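Local atomic coordinates of cytochrome P450 monooxygenase (Rhodococcus sp. ECU0066, PDB entry 6KBH), a protein that probably acts as a self-sufficient monooxygenase, combining a heme P450 unit with flavin mononucleotide and a [2Fe-2S] cluster in a single chain. Residues L297-E300 with V304-E307; N289-A294 with M401-F406; K242-P247 with V267-L272. All coordinates share one frame; numbering follows the deposited sequence.

In the fold
All three contacts lie in the heme-carrying P450 part of the chain. Contact 3 closes first along the sequence. It links the loop after helix 219-242 to the start of helix 269-281. That helix is followed directly by helix 284-300, which contacts 1 and 2 share. Contact 2 packs helix 284-300 against helix 396-413, and contact 1 turns its end into helix 302-310, nested within the loop that contact 2 closes. The centres of contacts 1 and 2 are about 13 Å apart, while the centre of contact 3 is about 31 Å from that of contact 2 and about 44 Å from that of contact 1. The set runs from a surface salt bridge to the heme-bordering core.

Contact 1: L297-E300 with V304-E307; sequences LLLE and VWEE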
# COMPACT_ATOMS: atom_id res chain seq x y z
N LEU A 297 19.27 6.45 4.13
CA LEU A 297 19.04 6.58 2.70
C LEU A 297 18.53 7.98 2.34
O LEU A 297 18.92 8.55 1.32
CB LEU A 297 18.05 5.52 2.23
CG LEU A 297 17.46 5.66 0.83
CD1 LEU A 297 18.55 5.55 -0.22
CD2 LEU A 297 16.39 4.61 0.61
N LEU A 298 17.65 8.54 3.17
CA LEU A 298 17.09 9.85 2.88
C LEU A 298 18.13 10.95 3.09
O LEU A 298 18.34 11.78 2.20
CB LEU A 298 15.87 10.11 3.76
CG LEU A 298 14.54 9.57 3.22
CD1 LEU A 298 13.51 9.60 4.31
CD2 LEU A 298 14.08 10.39 2.02
N LEU A 299 18.79 10.96 4.25
CA LEU A 299 19.78 12.00 4.52
C LEU A 299 20.97 11.94 3.56
O LEU A 299 21.81 12.85 3.60
CB LEU A 299 20.25 11.90 5.96
CG LEU A 299 19.15 12.07 7.01
CD1 LEU A 299 19.71 11.90 8.41
CD2 LEU A 299 18.46 13.42 6.85
N GLU A 300 21.07 10.91 2.72
CA GLU A 300 22.09 10.87 1.69
C GLU A 300 21.69 11.69 0.47
O GLU A 300 22.50 12.45 -0.07
CB GLU A 300 22.38 9.42 1.28
CG GLU A 300 23.25 8.67 2.26
CD GLU A 300 23.65 7.30 1.75
OE1 GLU A 300 23.03 6.83 0.77
OE2 GLU A 300 24.58 6.69 2.32
N VAL A 304 15.49 15.07 -1.76
CA VAL A 304 14.26 14.31 -1.52
C VAL A 304 13.92 14.31 -0.03
O VAL A 304 12.74 14.22 0.34
CB VAL A 304 14.41 12.89 -2.09
CG1 VAL A 304 15.56 12.17 -1.47
CG2 VAL A 304 13.16 12.10 -1.87
N TRP A 305 14.92 14.43 0.84
CA TRP A 305 14.64 14.65 2.25
C TRP A 305 13.82 15.92 2.45
O TRP A 305 12.78 15.91 3.11
CB TRP A 305 15.94 14.72 3.05
CG TRP A 305 15.83 15.49 4.33
CD1 TRP A 305 16.13 16.80 4.53
CD2 TRP A 305 15.39 14.98 5.60
NE1 TRP A 305 15.90 17.15 5.84
CE2 TRP A 305 15.45 16.05 6.52
CE3 TRP A 305 14.95 13.73 6.04
CZ2 TRP A 305 15.09 15.90 7.85
CZ3 TRP A 305 14.59 13.59 7.37
CH2 TRP A 305 14.66 14.67 8.26
N GLU A 306 14.29 17.03 1.88
CA GLU A 306 13.59 18.31 2.04
C GLU A 306 12.22 18.29 1.38
O GLU A 306 11.32 19.03 1.80
CB GLU A 306 14.44 19.44 1.46
CG GLU A 306 15.45 20.03 2.43
CD GLU A 306 16.54 20.80 1.73
OE1 GLU A 306 16.26 21.37 0.65
OE2 GLU A 306 17.68 20.84 2.24
N GLU A 307 12.04 17.46 0.35
CA GLU A 307 10.72 17.32 -0.26
C GLU A 307 9.72 16.76 0.75
O GLU A 307 8.60 17.28 0.88
CB GLU A 307 10.80 16.42 -1.49
CG GLU A 307 11.08 17.17 -2.78
CD GLU A 307 10.91 16.30 -4.00
OE1 GLU A 307 10.93 15.06 -3.86
OE2 GLU A 307 10.76 16.85 -5.11
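The turn from the C-terminal part of helix I (284-300) into helix J (302-310) of the P450 fold is closed here by Leu298 and Leu299 against Val304 and Trp305. Only three residues separate the segments, and the contact is apolar. The backbones come close at Leu298 and Trp305, whose CA atoms are 5.4 Å apart. Trp305 is the main partner. Its CG stands anti to the backbone N (chi1 156°), and the indole lies alongside the Leu299 side chain, pointing the same way. Leu298 meets this ring from another direction, with its CB at the edge and 4.4 Å from Trp305 CE3. The end of Leu298 reaches Val304, where CD2 and Val304 CG1 are 4.2 Å apart and the two side chains cross at about a right angle. Phe373 touches both of these residues, and Leu407 of helix 396-413 also packs on Leu298. The indole is fixed at its polar end too, because Trp305 NE1 is hydrogen-bonded to Pro415 O. Leu299 supplies the CH-pi contact: its CD2 sits over one face of the indole, 3.7 Å from the centroid of the Trp305 six-membered ring and 16° off the ring normal.

Contact 2: N289-A294 with M401-F406; sequences NASANA and MEIQIF
Ile403 lays the end of its side chain against Ala290 and Ser291, and this is the tight part of the contact. The CG1 branch lies beside the backbone N (chi1 -60°), and a second bend (chi2 -66°) carries CD1 across to the facing helix. There Ile403 CD1 lies 4.1 Å from Ala290 CB. Ile403 CD1 is also 3.8 Å from Ser291 CB. The Ile403 CD1 to Ser291 N distance is 3.5 Å, so the methyl rests against the backbone as well as the side chains. The small Ala290 side chain lets CD1 approach the helix.

Phe406 comes in one turn after Ile403. It offers the edge of its ring, and Ser291 OG lies near the ring plane, 3.3 Å from Phe406 CD2. That hydroxyl is buried among apolar groups, but it is hydrogen-bonded to Thr287 O one turn back in its own helix.

The contact is looser toward Ala294. Its CB points at the other helix, yet Ala294 CB stays 5.0 Å from Ile403 CG2. Cys322 of helix 315-325 covers it instead. This looser side is not a solvent side, since every residue of both segments is buried. The outer face of 401-406 is also covered: Met401 and Ile405 pack on helix 153-164.

The two segment axes approach to 10.2 Å and cross at -39°, with both chains running in broadly the same direction. Ala290 also touches the heme and is part of its pocket. Here the C-terminal part of helix I (284-300) packs against helix L (396-413), which follows the cysteine ligand Cys393, in the heme-binding core of the cytochrome P450 fold.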
# COMPACT_ATOMS: atom_id res chain seq x y z
N ASN A 289 15.90 -1.75 11.90
CA ASN A 289 16.81 -1.67 10.76
C ASN A 289 16.17 -0.93 9.59
O ASN A 289 16.84 -0.15 8.91
CB ASN A 289 17.24 -3.08 10.35
CG ASN A 289 18.11 -3.75 11.39
OD1 ASN A 289 18.88 -3.09 12.09
ND2 ASN A 289 17.99 -5.07 11.50
N ALA A 290 14.88 -1.17 9.34
CA ALA A 290 14.19 -0.45 8.28
C ALA A 290 14.18 1.05 8.54
O ALA A 290 14.49 1.85 7.65
CB ALA A 290 12.76 -0.97 8.13
N SER A 291 13.82 1.44 9.76
CA SER A 291 13.88 2.84 10.15
C SER A 291 15.26 3.43 9.88
O SER A 291 15.39 4.45 9.19
CB SER A 291 13.54 2.98 11.64
OG SER A 291 12.34 2.32 11.98
N ALA A 292 16.29 2.78 10.41
CA ALA A 292 17.65 3.29 10.27
C ALA A 292 18.08 3.36 8.81
O ALA A 292 18.69 4.35 8.39
CB ALA A 292 18.61 2.41 11.08
N ASN A 293 17.77 2.33 8.03
CA ASN A 293 18.10 2.37 6.60
C ASN A 293 17.46 3.57 5.93
O ASN A 293 18.13 4.34 5.24
CB ASN A 293 17.65 1.07 5.92
CG ASN A 293 18.39 -0.14 6.43
OD1 ASN A 293 19.53 -0.04 6.88
ND2 ASN A 293 17.74 -1.29 6.37
N ALA A 294 16.15 3.74 6.13
CA ALA A 294 15.42 4.82 5.45
C ALA A 294 15.98 6.18 5.82
O ALA A 294 16.16 7.04 4.94
CB ALA A 294 13.93 4.73 5.79
N MET A 401 3.03 1.55 9.22
CA MET A 401 2.57 2.65 10.05
C MET A 401 3.71 3.20 10.90
O MET A 401 3.94 4.41 10.96
CB MET A 401 1.42 2.18 10.95
CG MET A 401 1.12 3.11 12.11
SD MET A 401 0.10 2.39 13.41
CE MET A 401 -1.49 2.35 12.59
N GLU A 402 4.46 2.29 11.54
CA GLU A 402 5.54 2.68 12.43
C GLU A 402 6.57 3.56 11.73
O GLU A 402 6.98 4.60 12.26
CB GLU A 402 6.20 1.41 12.95
CG GLU A 402 6.53 1.42 14.40
CD GLU A 402 6.81 0.03 14.88
OE1 GLU A 402 6.43 -0.94 14.19
OE2 GLU A 402 7.45 -0.09 15.93
N ILE A 403 7.01 3.14 10.55
CA ILE A 403 7.99 3.92 9.80
C ILE A 403 7.40 5.27 9.42
O ILE A 403 8.05 6.31 9.56
CB ILE A 403 8.46 3.14 8.55
CG1 ILE A 403 9.11 1.82 8.95
CG2 ILE A 403 9.43 3.98 7.76
CD1 ILE A 403 10.39 2.00 9.70
N GLN A 404 6.16 5.26 8.92
CA GLN A 404 5.53 6.50 8.46
C GLN A 404 5.50 7.58 9.53
O GLN A 404 5.71 8.76 9.24
CB GLN A 404 4.12 6.20 7.98
CG GLN A 404 4.00 5.97 6.49
CD GLN A 404 2.70 5.32 6.16
OE1 GLN A 404 2.53 4.12 6.35
NE2 GLN A 404 1.74 6.11 5.69
N ILE A 405 5.22 7.21 10.78
CA ILE A 405 5.16 8.19 11.86
C ILE A 405 6.55 8.58 12.34
O ILE A 405 6.79 9.76 12.65
CB ILE A 405 4.26 7.69 13.00
CG1 ILE A 405 2.98 7.09 12.47
CG2 ILE A 405 3.87 8.85 13.88
CD1 ILE A 405 2.35 6.08 13.38
N PHE A 406 7.44 7.61 12.49
CA PHE A 406 8.83 7.94 12.73
C PHE A 406 9.29 9.02 11.77
O PHE A 406 9.86 10.05 12.17
CB PHE A 406 9.74 6.71 12.56
CG PHE A 406 9.50 5.59 13.54
CD1 PHE A 406 8.79 5.80 14.71
CD2 PHE A 406 10.01 4.33 13.29
CE1 PHE A 406 8.59 4.76 15.60
CE2 PHE A 406 9.82 3.28 14.18
CZ PHE A 406 9.11 3.51 15.34

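Contact 3: K242-P247 with V267-L272; sequences KMRKDP and VTDSYL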
# COMPACT_ATOMS: atom_id res chain seq x y z
N LYS A 242 -0.90 -14.79 33.46
CA LYS A 242 -1.56 -13.65 34.08
C LYS A 242 -2.69 -13.11 33.20
O LYS A 242 -3.81 -12.92 33.67
CB LYS A 242 -0.54 -12.55 34.37
CG LYS A 242 -1.17 -11.26 34.88
CD LYS A 242 -0.22 -10.08 34.79
CE LYS A 242 0.69 -10.02 36.01
NZ LYS A 242 1.44 -8.73 36.06
N MET A 243 -2.40 -12.86 31.93
CA MET A 243 -3.42 -12.40 30.99
C MET A 243 -4.31 -13.52 30.49
O MET A 243 -5.20 -13.27 29.67
CB MET A 243 -2.76 -11.70 29.80
CG MET A 243 -1.76 -12.56 29.04
SD MET A 243 -1.10 -11.79 27.54
CE MET A 243 -0.13 -10.46 28.26
N ARG A 244 -4.10 -14.75 30.97
CA ARG A 244 -4.92 -15.87 30.54
C ARG A 244 -6.39 -15.68 30.92
O ARG A 244 -7.27 -16.22 30.25
CB ARG A 244 -4.37 -17.17 31.14
CG ARG A 244 -4.85 -18.46 30.46
CD ARG A 244 -4.40 -18.55 29.01
NE ARG A 244 -3.19 -19.35 28.83
CZ ARG A 244 -3.18 -20.55 28.26
NH1 ARG A 244 -4.31 -21.10 27.85
NH2 ARG A 244 -2.03 -21.21 28.11
N LYS A 245 -6.68 -14.88 31.95
CA LYS A 245 -8.05 -14.79 32.45
C LYS A 245 -8.64 -13.39 32.26
O LYS A 245 -9.71 -13.08 32.82
CB LYS A 245 -8.12 -15.27 33.90
CG LYS A 245 -7.18 -14.55 34.93
CD LYS A 245 -7.42 -13.05 35.03
CE LYS A 245 -6.41 -12.24 35.84
NZ LYS A 245 -6.65 -10.79 35.52
N ASP A 246 -7.98 -12.54 31.46
CA ASP A 246 -8.56 -11.32 30.90
C ASP A 246 -8.42 -11.44 29.38
O ASP A 246 -7.59 -10.75 28.77
CB ASP A 246 -7.88 -10.05 31.42
CG ASP A 246 -8.49 -8.73 30.86
OD1 ASP A 246 -9.40 -8.76 29.99
OD2 ASP A 246 -8.08 -7.66 31.35
N PRO A 247 -9.16 -12.36 28.75
CA PRO A 247 -9.03 -12.52 27.30
C PRO A 247 -9.63 -11.36 26.52
O PRO A 247 -9.09 -10.99 25.47
CB PRO A 247 -9.76 -13.84 27.00
CG PRO A 247 -10.75 -13.99 28.08
CD PRO A 247 -10.13 -13.34 29.31
N VAL A 267 -5.19 -23.80 18.11
CA VAL A 267 -4.42 -22.86 18.89
C VAL A 267 -4.27 -23.49 20.27
O VAL A 267 -5.26 -23.69 20.98
CB VAL A 267 -5.12 -21.49 18.92
CG1 VAL A 267 -4.77 -20.71 20.14
CG2 VAL A 267 -4.74 -20.69 17.66
N THR A 268 -3.04 -23.85 20.61
CA THR A 268 -2.75 -24.65 21.79
C THR A 268 -1.98 -23.83 22.82
O THR A 268 -1.41 -22.78 22.50
CB THR A 268 -1.94 -25.90 21.42
OG1 THR A 268 -0.60 -25.51 21.10
CG2 THR A 268 -2.55 -26.61 20.23
N ASP A 269 -1.92 -24.34 24.05
CA ASP A 269 -1.20 -23.63 25.10
C ASP A 269 0.27 -23.45 24.73
O ASP A 269 0.87 -22.41 25.02
CB ASP A 269 -1.33 -24.35 26.44
CG ASP A 269 -2.73 -24.26 27.00
OD1 ASP A 269 -3.47 -23.33 26.62
OD2 ASP A 269 -3.09 -25.13 27.82
N SER A 270 0.86 -24.46 24.09
CA SER A 270 2.24 -24.32 23.62
C SER A 270 2.36 -23.24 22.56
O SER A 270 3.37 -22.53 22.51
CB SER A 270 2.74 -25.66 23.06
OG SER A 270 2.06 -26.00 21.87
N TYR A 271 1.33 -23.07 21.73
CA TYR A 271 1.44 -22.17 20.58
C TYR A 271 1.47 -20.71 21.01
O TYR A 271 2.29 -19.93 20.51
CB TYR A 271 0.30 -22.41 19.60
CG TYR A 271 0.61 -21.84 18.25
CD1 TYR A 271 1.50 -22.47 17.41
CD2 TYR A 271 0.04 -20.64 17.83
CE1 TYR A 271 1.81 -21.95 16.19
CE2 TYR A 271 0.34 -20.11 16.60
CZ TYR A 271 1.23 -20.77 15.78
OH TYR A 271 1.54 -20.25 14.54
N LEU A 272 0.57 -20.31 21.92
CA LEU A 272 0.57 -18.91 22.36
C LEU A 272 1.77 -18.61 23.24
O LEU A 272 2.24 -17.47 23.27
CB LEU A 272 -0.71 -18.53 23.11
CG LEU A 272 -2.05 -18.62 22.38
CD1 LEU A 272 -2.45 -20.04 22.36
CD2 LEU A 272 -3.12 -17.79 23.04
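The side chains of Arg244 and Asp269 cross at about a right angle at the surface, with the carboxylate oxygen OD1 at the guanidinium edge. The guanidinium and carboxylate planes are turned 67° apart, so this is not the flat, two-oxygen pairing. Instead both terminal nitrogens converge on this one oxygen. Arg244 NH1 donates to Asp269 OD1 at 2.7 Å with an angle of 151°. Arg244 NH2 makes a weak second bond to Asp269 OD1 at 3.0 Å. The place of OD1 is less sure, because it is modelled too close to another atom. The arginine starts out with CG anti to the backbone N, and bends at chi2 and chi3 then steer its end to the aspartate. A leucine in place of Arg244 would probably leave the Asp269 carboxylate without its charged mate and remove the tie between the two segments. Asp269 opens its helix just after Thr268 at the N-cap, where a negative charge is likely to be welcome. The salt bridge thus joins the loop after helix 219-242 to the start of helix 269-281, and helix 252-262 packs on both segments, through Met253 on Met243 and Val259 on Val267.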